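Local coordinates for clavulanic acid biosynthesis oligopeptide binding protein 2 (Streptomyces clavuligerus, PDB 2WOL) that probably binds oligopeptides as an extracellular solute-binding protein of family 5, and belongs to the clavulanic acid biosynthesis pathway, at residues Val124-Ala129 with Ala193-Arg198; Arg149-Pro154 with Glu159-Val164; Leu347-Phe352 with Asp361-Pro366. All blocks are in the same frame, centred on the assembly; numbering follows the deposited sequence. Where two conformers were deposited one is given.

Contact 1: residues Val124-Ala129 with Ala193-Arg198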
# COMPACT_ATOMS: atom_id res chain seq x y z
N VAL A 124 17.20 9.05 -6.07
CA VAL A 124 16.88 9.45 -4.71
C VAL A 124 16.85 10.98 -4.59
O VAL A 124 15.97 11.55 -3.95
CB VAL A 124 17.85 8.80 -3.69
CG1 VAL A 124 17.63 9.36 -2.30
CG2 VAL A 124 17.67 7.28 -3.69
N GLN A 125 17.81 11.64 -5.24
CA GLN A 125 17.85 13.10 -5.26
C GLN A 125 16.61 13.71 -5.91
O GLN A 125 16.09 14.71 -5.42
CB GLN A 125 19.13 13.59 -5.94
CG GLN A 125 20.36 13.41 -5.08
CD GLN A 125 21.67 13.76 -5.76
OE1 GLN A 125 22.70 13.81 -5.10
NE2 GLN A 125 21.63 13.98 -7.07
N ARG A 126 16.14 13.09 -7.00
CA ARG A 126 14.94 13.54 -7.71
C ARG A 126 13.72 13.68 -6.80
O ARG A 126 12.91 14.59 -6.97
CB ARG A 126 14.60 12.58 -8.85
CG ARG A 126 15.54 12.64 -10.03
CD ARG A 126 15.17 11.59 -11.06
NE ARG A 126 14.23 12.10 -12.05
CZ ARG A 126 12.99 11.64 -12.25
NH1 ARG A 126 12.49 10.66 -11.51
NH2 ARG A 126 12.24 12.19 -13.20
N VAL A 127 13.58 12.76 -5.85
CA VAL A 127 12.47 12.78 -4.91
C VAL A 127 12.37 14.12 -4.17
O VAL A 127 11.27 14.58 -3.84
CB VAL A 127 12.57 11.60 -3.90
CG1 VAL A 127 11.49 11.68 -2.82
CG2 VAL A 127 12.50 10.26 -4.64
N PHE A 128 13.52 14.76 -3.95
CA PHE A 128 13.57 16.04 -3.25
C PHE A 128 12.99 17.20 -4.05
O PHE A 128 12.63 18.23 -3.48
CB PHE A 128 15.01 16.37 -2.85
CG PHE A 128 15.52 15.59 -1.68
CD1 PHE A 128 15.82 14.24 -1.80
CD2 PHE A 128 15.71 16.21 -0.44
CE1 PHE A 128 16.30 13.51 -0.73
CE2 PHE A 128 16.19 15.49 0.65
CZ PHE A 128 16.49 14.14 0.51
N ALA A 129 12.91 17.04 -5.37
CA ALA A 129 12.38 18.10 -6.24
C ALA A 129 10.86 18.00 -6.32
O ALA A 129 10.29 17.73 -7.39
CB ALA A 129 13.02 18.02 -7.63
N ALA A 193 14.44 3.44 -8.09
CA ALA A 193 14.97 2.84 -9.32
C ALA A 193 15.88 3.85 -10.04
O ALA A 193 15.52 5.02 -10.17
CB ALA A 193 13.84 2.40 -10.24
N PRO A 194 17.05 3.39 -10.51
CA PRO A 194 18.01 4.35 -11.07
C PRO A 194 17.46 5.16 -12.24
O PRO A 194 16.73 4.64 -13.09
CB PRO A 194 19.18 3.46 -11.52
CG PRO A 194 18.63 2.08 -11.60
CD PRO A 194 17.55 2.01 -10.56
N VAL A 195 17.81 6.45 -12.26
CA VAL A 195 17.49 7.35 -13.35
C VAL A 195 18.79 8.05 -13.70
O VAL A 195 19.36 8.74 -12.86
CB VAL A 195 16.44 8.41 -12.93
CG1 VAL A 195 16.27 9.46 -14.02
CG2 VAL A 195 15.10 7.76 -12.62
N PRO A 196 19.29 7.85 -14.94
CA PRO A 196 20.54 8.51 -15.30
C PRO A 196 20.29 9.99 -15.59
O PRO A 196 19.38 10.32 -16.36
CB PRO A 196 20.99 7.76 -16.56
CG PRO A 196 19.75 7.25 -17.17
CD PRO A 196 18.75 7.05 -16.05
N ARG A 197 21.08 10.86 -14.96
CA ARG A 197 20.89 12.31 -15.11
C ARG A 197 20.86 12.74 -16.58
O ARG A 197 20.07 13.61 -16.96
CB ARG A 197 21.94 13.11 -14.33
CG ARG A 197 21.67 14.61 -14.34
CD ARG A 197 22.84 15.43 -13.81
NE ARG A 197 22.76 15.65 -12.37
CZ ARG A 197 22.00 16.57 -11.78
NH1 ARG A 197 21.21 17.36 -12.50
NH2 ARG A 197 22.01 16.68 -10.46
N ARG A 198 21.70 12.11 -17.41
CA ARG A 198 21.76 12.41 -18.84
C ARG A 198 20.42 12.31 -19.58
O ARG A 198 20.20 13.02 -20.57
CB ARG A 198 22.81 11.54 -19.54
CG ARG A 198 22.58 10.04 -19.37
CD ARG A 198 23.61 9.19 -20.11
NE ARG A 198 23.34 7.78 -19.84
CZ ARG A 198 23.83 7.09 -18.82
NH1 ARG A 198 24.67 7.65 -17.96
NH2 ARG A 198 23.50 5.82 -18.66
O HOH W 1 22.81 13.67 -10.05
O HOH W 2 23.63 15.82 -8.40

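Contact 2: residues Arg149-Pro154 with Glu159-Val164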
# COMPACT_ATOMS: atom_id res chain seq x y z
N ARG A 149 21.13 22.44 6.36
CA ARG A 149 21.61 22.70 5.01
C ARG A 149 20.71 21.97 4.01
O ARG A 149 21.12 20.97 3.42
CB ARG A 149 23.07 22.25 4.87
CG ARG A 149 23.82 22.87 3.70
CD ARG A 149 25.28 22.43 3.66
NE ARG A 149 25.95 22.94 2.47
CZ ARG A 149 25.90 22.38 1.27
NH1 ARG A 149 25.21 21.26 1.08
NH2 ARG A 149 26.54 22.93 0.24
N PRO A 150 19.46 22.45 3.84
CA PRO A 150 18.45 21.73 3.05
C PRO A 150 18.87 21.48 1.61
O PRO A 150 19.49 22.34 0.98
CB PRO A 150 17.24 22.67 3.09
CG PRO A 150 17.43 23.47 4.34
CD PRO A 150 18.91 23.69 4.42
N TYR A 151 18.56 20.29 1.12
CA TYR A 151 18.87 19.93 -0.26
C TYR A 151 17.69 20.29 -1.16
O TYR A 151 16.57 19.82 -0.93
CB TYR A 151 19.19 18.43 -0.35
CG TYR A 151 19.49 17.96 -1.75
CD1 TYR A 151 20.63 18.40 -2.42
CD2 TYR A 151 18.63 17.09 -2.41
CE1 TYR A 151 20.91 17.97 -3.71
CE2 TYR A 151 18.90 16.64 -3.69
CZ TYR A 151 20.04 17.09 -4.34
OH TYR A 151 20.31 16.67 -5.62
N PRO A 152 17.93 21.15 -2.17
CA PRO A 152 16.84 21.66 -3.01
C PRO A 152 16.51 20.80 -4.24
O PRO A 152 15.77 21.24 -5.11
CB PRO A 152 17.37 23.02 -3.45
CG PRO A 152 18.84 22.80 -3.59
CD PRO A 152 19.22 21.74 -2.56
N GLY A 153 17.06 19.59 -4.30
CA GLY A 153 16.84 18.73 -5.47
C GLY A 153 17.89 18.96 -6.55
O GLY A 153 18.60 19.97 -6.53
N PRO A 154 17.97 18.02 -7.51
CA PRO A 154 19.07 17.99 -8.48
C PRO A 154 18.96 18.99 -9.63
O PRO A 154 19.88 19.07 -10.45
CB PRO A 154 18.99 16.57 -9.03
CG PRO A 154 17.54 16.24 -8.98
CD PRO A 154 17.01 16.92 -7.74
N GLU A 159 25.39 20.05 -6.87
CA GLU A 159 26.09 19.41 -5.76
C GLU A 159 25.25 18.23 -5.26
O GLU A 159 24.08 18.40 -4.93
CB GLU A 159 26.35 20.39 -4.62
CG GLU A 159 27.24 19.80 -3.54
CD GLU A 159 27.40 20.71 -2.34
OE1 GLU A 159 26.63 21.69 -2.21
OE2 GLU A 159 28.30 20.43 -1.52
N PRO A 160 25.85 17.03 -5.23
CA PRO A 160 25.11 15.87 -4.75
C PRO A 160 24.64 16.00 -3.31
O PRO A 160 25.21 16.76 -2.52
CB PRO A 160 26.14 14.74 -4.86
CG PRO A 160 27.09 15.19 -5.91
CD PRO A 160 27.21 16.67 -5.68
N LEU A 161 23.58 15.26 -2.99
CA LEU A 161 23.10 15.12 -1.63
C LEU A 161 24.24 14.61 -0.75
O LEU A 161 24.87 13.60 -1.07
CB LEU A 161 21.92 14.15 -1.64
CG LEU A 161 21.02 13.87 -0.44
CD1 LEU A 161 20.47 15.13 0.20
CD2 LEU A 161 19.88 12.97 -0.89
N ARG A 162 24.52 15.32 0.33
CA ARG A 162 25.72 15.05 1.13
C ARG A 162 25.62 13.79 1.98
O ARG A 162 26.63 13.27 2.46
CB ARG A 162 26.06 16.25 2.00
CG ARG A 162 26.60 17.39 1.20
CD ARG A 162 27.57 18.18 2.00
NE ARG A 162 28.15 19.25 1.19
CZ ARG A 162 28.70 20.34 1.71
NH1 ARG A 162 28.73 20.49 3.03
NH2 ARG A 162 29.21 21.26 0.91
N SER A 163 24.39 13.30 2.14
CA SER A 163 24.12 12.09 2.88
C SER A 163 24.19 10.85 2.00
O SER A 163 24.00 9.74 2.47
CB SER A 163 22.74 12.19 3.52
OG SER A 163 21.78 12.55 2.54
N VAL A 164 24.44 11.04 0.70
CA VAL A 164 24.55 9.91 -0.22
C VAL A 164 25.91 9.93 -0.91
O VAL A 164 26.23 10.85 -1.66
CB VAL A 164 23.42 9.88 -1.29
CG1 VAL A 164 23.50 8.58 -2.07
CG2 VAL A 164 22.04 10.00 -0.66
O HOH W 3 24.19 19.17 -1.37
O HOH W 4 22.41 17.79 -6.94

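Contact 3: residues Leu347-Phe352 with Asp361-Pro366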
# COMPACT_ATOMS: atom_id res chain seq x y z
N LEU A 347 -13.08 -9.70 10.03
CA LEU A 347 -13.28 -8.94 11.26
C LEU A 347 -11.97 -8.82 12.03
O LEU A 347 -11.20 -9.77 12.11
CB LEU A 347 -14.31 -9.62 12.16
CG LEU A 347 -15.79 -9.39 11.86
CD1 LEU A 347 -16.62 -10.25 12.79
CD2 LEU A 347 -16.14 -7.91 12.04
N THR A 348 -11.73 -7.64 12.58
CA THR A 348 -10.56 -7.43 13.41
C THR A 348 -10.88 -6.51 14.59
O THR A 348 -11.67 -5.58 14.45
CB THR A 348 -9.36 -6.88 12.59
OG1 THR A 348 -8.21 -6.78 13.43
CG2 THR A 348 -9.67 -5.51 12.00
N THR A 349 -10.26 -6.79 15.73
CA THR A 349 -10.35 -5.92 16.91
C THR A 349 -9.03 -5.19 17.16
O THR A 349 -8.90 -4.45 18.15
CB THR A 349 -10.74 -6.71 18.17
OG1 THR A 349 -9.71 -7.66 18.47
CG2 THR A 349 -12.05 -7.45 17.96
N ALA A 350 -8.06 -5.40 16.29
CA ALA A 350 -6.78 -4.68 16.36
C ALA A 350 -6.35 -4.18 14.97
O ALA A 350 -7.09 -4.31 14.00
CB ALA A 350 -5.71 -5.56 16.99
N LEU A 351 -5.15 -3.62 14.90
CA LEU A 351 -4.73 -2.86 13.73
C LEU A 351 -3.86 -3.64 12.73
O LEU A 351 -4.17 -3.66 11.54
CB LEU A 351 -4.03 -1.56 14.15
CG LEU A 351 -4.79 -0.68 15.16
CD1 LEU A 351 -3.90 0.40 15.72
CD2 LEU A 351 -6.04 -0.07 14.54
N PHE A 352 -2.79 -4.27 13.22
CA PHE A 352 -1.85 -4.98 12.34
C PHE A 352 -2.51 -6.09 11.54
O PHE A 352 -3.26 -6.89 12.09
CB PHE A 352 -0.71 -5.61 13.15
CG PHE A 352 0.26 -4.63 13.74
CD1 PHE A 352 0.64 -4.74 15.08
CD2 PHE A 352 0.83 -3.61 12.97
CE1 PHE A 352 1.55 -3.84 15.64
CE2 PHE A 352 1.74 -2.72 13.53
CZ PHE A 352 2.10 -2.84 14.87
N ASP A 361 -3.20 -10.96 19.54
CA ASP A 361 -4.54 -10.92 20.11
C ASP A 361 -4.66 -9.67 20.96
O ASP A 361 -3.94 -9.51 21.94
CB ASP A 361 -4.80 -12.14 20.99
CG ASP A 361 -4.91 -13.42 20.21
OD1 ASP A 361 -4.96 -13.37 18.96
OD2 ASP A 361 -4.96 -14.48 20.86
N LEU A 362 -5.57 -8.78 20.57
CA LEU A 362 -5.78 -7.54 21.29
C LEU A 362 -7.22 -7.10 21.08
O LEU A 362 -7.62 -6.79 19.96
CB LEU A 362 -4.79 -6.47 20.81
CG LEU A 362 -4.83 -5.08 21.45
CD1 LEU A 362 -4.45 -5.12 22.93
CD2 LEU A 362 -3.92 -4.14 20.69
N ASP A 363 -7.99 -7.10 22.16
CA ASP A 363 -9.40 -6.71 22.10
C ASP A 363 -9.76 -5.99 23.39
O ASP A 363 -10.35 -6.58 24.30
CB ASP A 363 -10.29 -7.93 21.86
CG ASP A 363 -11.75 -7.57 21.63
OD1 ASP A 363 -12.06 -6.39 21.34
OD2 ASP A 363 -12.60 -8.48 21.73
N LEU A 364 -9.39 -4.72 23.47
CA LEU A 364 -9.59 -3.94 24.69
C LEU A 364 -11.05 -3.60 24.95
O LEU A 364 -11.45 -3.43 26.11
CB LEU A 364 -8.74 -2.66 24.68
CG LEU A 364 -7.22 -2.84 24.65
CD1 LEU A 364 -6.53 -1.50 24.84
CD2 LEU A 364 -6.73 -3.83 25.71
N TYR A 365 -11.85 -3.51 23.88
CA TYR A 365 -13.25 -3.13 23.99
C TYR A 365 -14.18 -4.15 23.34
O TYR A 365 -14.75 -3.89 22.28
CB TYR A 365 -13.46 -1.72 23.40
CG TYR A 365 -12.36 -0.77 23.81
CD1 TYR A 365 -11.43 -0.30 22.88
CD2 TYR A 365 -12.21 -0.39 25.14
CE1 TYR A 365 -10.40 0.56 23.26
CE2 TYR A 365 -11.19 0.45 25.53
CZ TYR A 365 -10.29 0.92 24.59
OH TYR A 365 -9.28 1.77 25.01
N PRO A 366 -14.35 -5.33 23.98
CA PRO A 366 -15.17 -6.37 23.35
C PRO A 366 -16.62 -5.92 23.17
O PRO A 366 -17.15 -5.17 23.99
CB PRO A 366 -15.11 -7.52 24.35
CG PRO A 366 -13.94 -7.26 25.21
CD PRO A 366 -13.80 -5.77 25.27
O HOH W 5 -8.42 -3.66 20.90

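Contact 1: residues Val124-Ala129 with Ala193-Arg198
R126 and V195 form the close half of this contact. The side chains cross at about a right angle. V195 CG1 sits over one face of the R126 guanidinium and lies 3.8 Å from R126 CD. V195 CB is 3.9 Å from the same R126 CD, and CG2 faces NH1 more distantly. The R126 chain runs straight from the helix and then bends at chi3 (91°), which turns the guanidinium across the valine. Both residues are buried. The charge is answered from outside the two segments: R126 NH2 makes a salt bridge to D47 and NE one to D200. The valine thus covers a flat face while the carboxylates take up N-H groups. In the fold, the contact joins the C-terminal part of helix 117-127 to the loop that follows helix 183-186 and leads to strand 215-221, within a family 5 solute-binding protein. The backbone of V195 also bonds to D119 of the same helix. The other half of the contact is looser and wet. Q125 NE2 and R197 NH2 stay 4.4 Å apart, and water spans the distance. Water 2 accepts from Q125 NE2 at 3.0 Å and from R197 NH2 at 2.8 Å, lying in the guanidinium plane. Water 1 bonds weakly to Q125 NE2 and R197 NE. R197 is exposed and was modelled in two conformers. In the conformer given, its NH1 bonds to P154 O, while Q125 OE1 accepts from L161 N.

Contact 2: residues Arg149-Pro154 with Glu159-Val164
A surface loop between helix 140-144 and strand 164-166 folds back on itself here, and a salt-bridge network of R149, E159 and R162 joins its two arms. The strand ahead is an outermost member of a four-stranded antiparallel sheet, and a type I beta turn from L161 to V164 leads into it. R149 NH2 donates to E159 OE1 at 2.7 Å. The bond is nearly straight, at 173°, and uses the syn lone pair of the oxygen. It lies in the guanidinium plane, although that plane stands nearly perpendicular to the carboxylate. R162 grips the other oxygen side-on: R162 NH2 bonds to E159 OE2 at 2.7 Å and R162 NE to the same atom at 3.0 Å. The two guanidinium groups lie flat on each other, with centres 3.5 Å apart and planes at 12°. Both turn N-H edges to the one carboxylate, which probably helps them stack. Deeper in the loop, Y151 lies against L161. Its CG stands anti to the backbone N (chi1 178°), which carries the ring across the second arm. L161 CB sits over the ring centre in a CH-pi contact, and L161 CD1 reaches Y151 CG at 3.6 Å. The opposite face of the ring meets the backbone N of G153. Outside the loop, F128 meets Y151 edge-to-face. At the phenol end, water 4 lies in the ring plane, accepts from Y151 OH at 2.7 Å and donates to E159 O at 2.7 Å.

Contact 3: residues Leu347-Phe352 with Asp361-Pro366
T349 holds its OG1 between the backbone N and the carbonyl carbon (chi1 63°), and this points the hydroxyl at the L362 carbonyl. D363 has CG anti to its own N (chi1 -173°), which carries the carboxylate across the threonine side chain, against CB and CG2. T349 OG1 donates to L362 O at 2.7 Å. It approaches from above the carbonyl plane, 37° out of it. The two side chains T349 and D363 cross at about a right angle. D363 OD1 lies 3.4 Å from T349 CB, and the methyl CG2 is close by at 3.5 Å from that OD1. These are van der Waals contacts. The segments are the two arms of an irregular loop between strand 346-347 and helix 375-384. The strand pairs with strand 523-534 in the mixed sheet, and T348 continues this pairing with a backbone bond to L526. On the inner side, A350 CB packs against L362 CB at 4.0 Å. Both residues are buried, and helix 503-520 covers them through E514 and R515. Water 5 joins the backbones: it donates to T349 O at 2.9 Å and accepts from L364 N at 2.9 Å. T348 OG1 bonds within its own arm to A350 O at 2.8 Å, again from above the carbonyl plane.

From the N terminus, helix 117-127 carries the first arm of contact 1. The chain then passes helix 140-144 and makes contact 2, a short loop with four residues between its segments. Contact 1 closes later, at 193-198, so contact 2 is nested inside it. The two touch directly: Q125 meets L161 and R197 meets P154, with contact centres about 12 Å apart. Together they tie the helix to the loops before strands 164-166 and 215-221. Contact 3 follows in series and closes a loop between strand 346-347 and helix 375-384. Its centre is about 41 Å from that of contact 1, on the opposite side of the chain's centre.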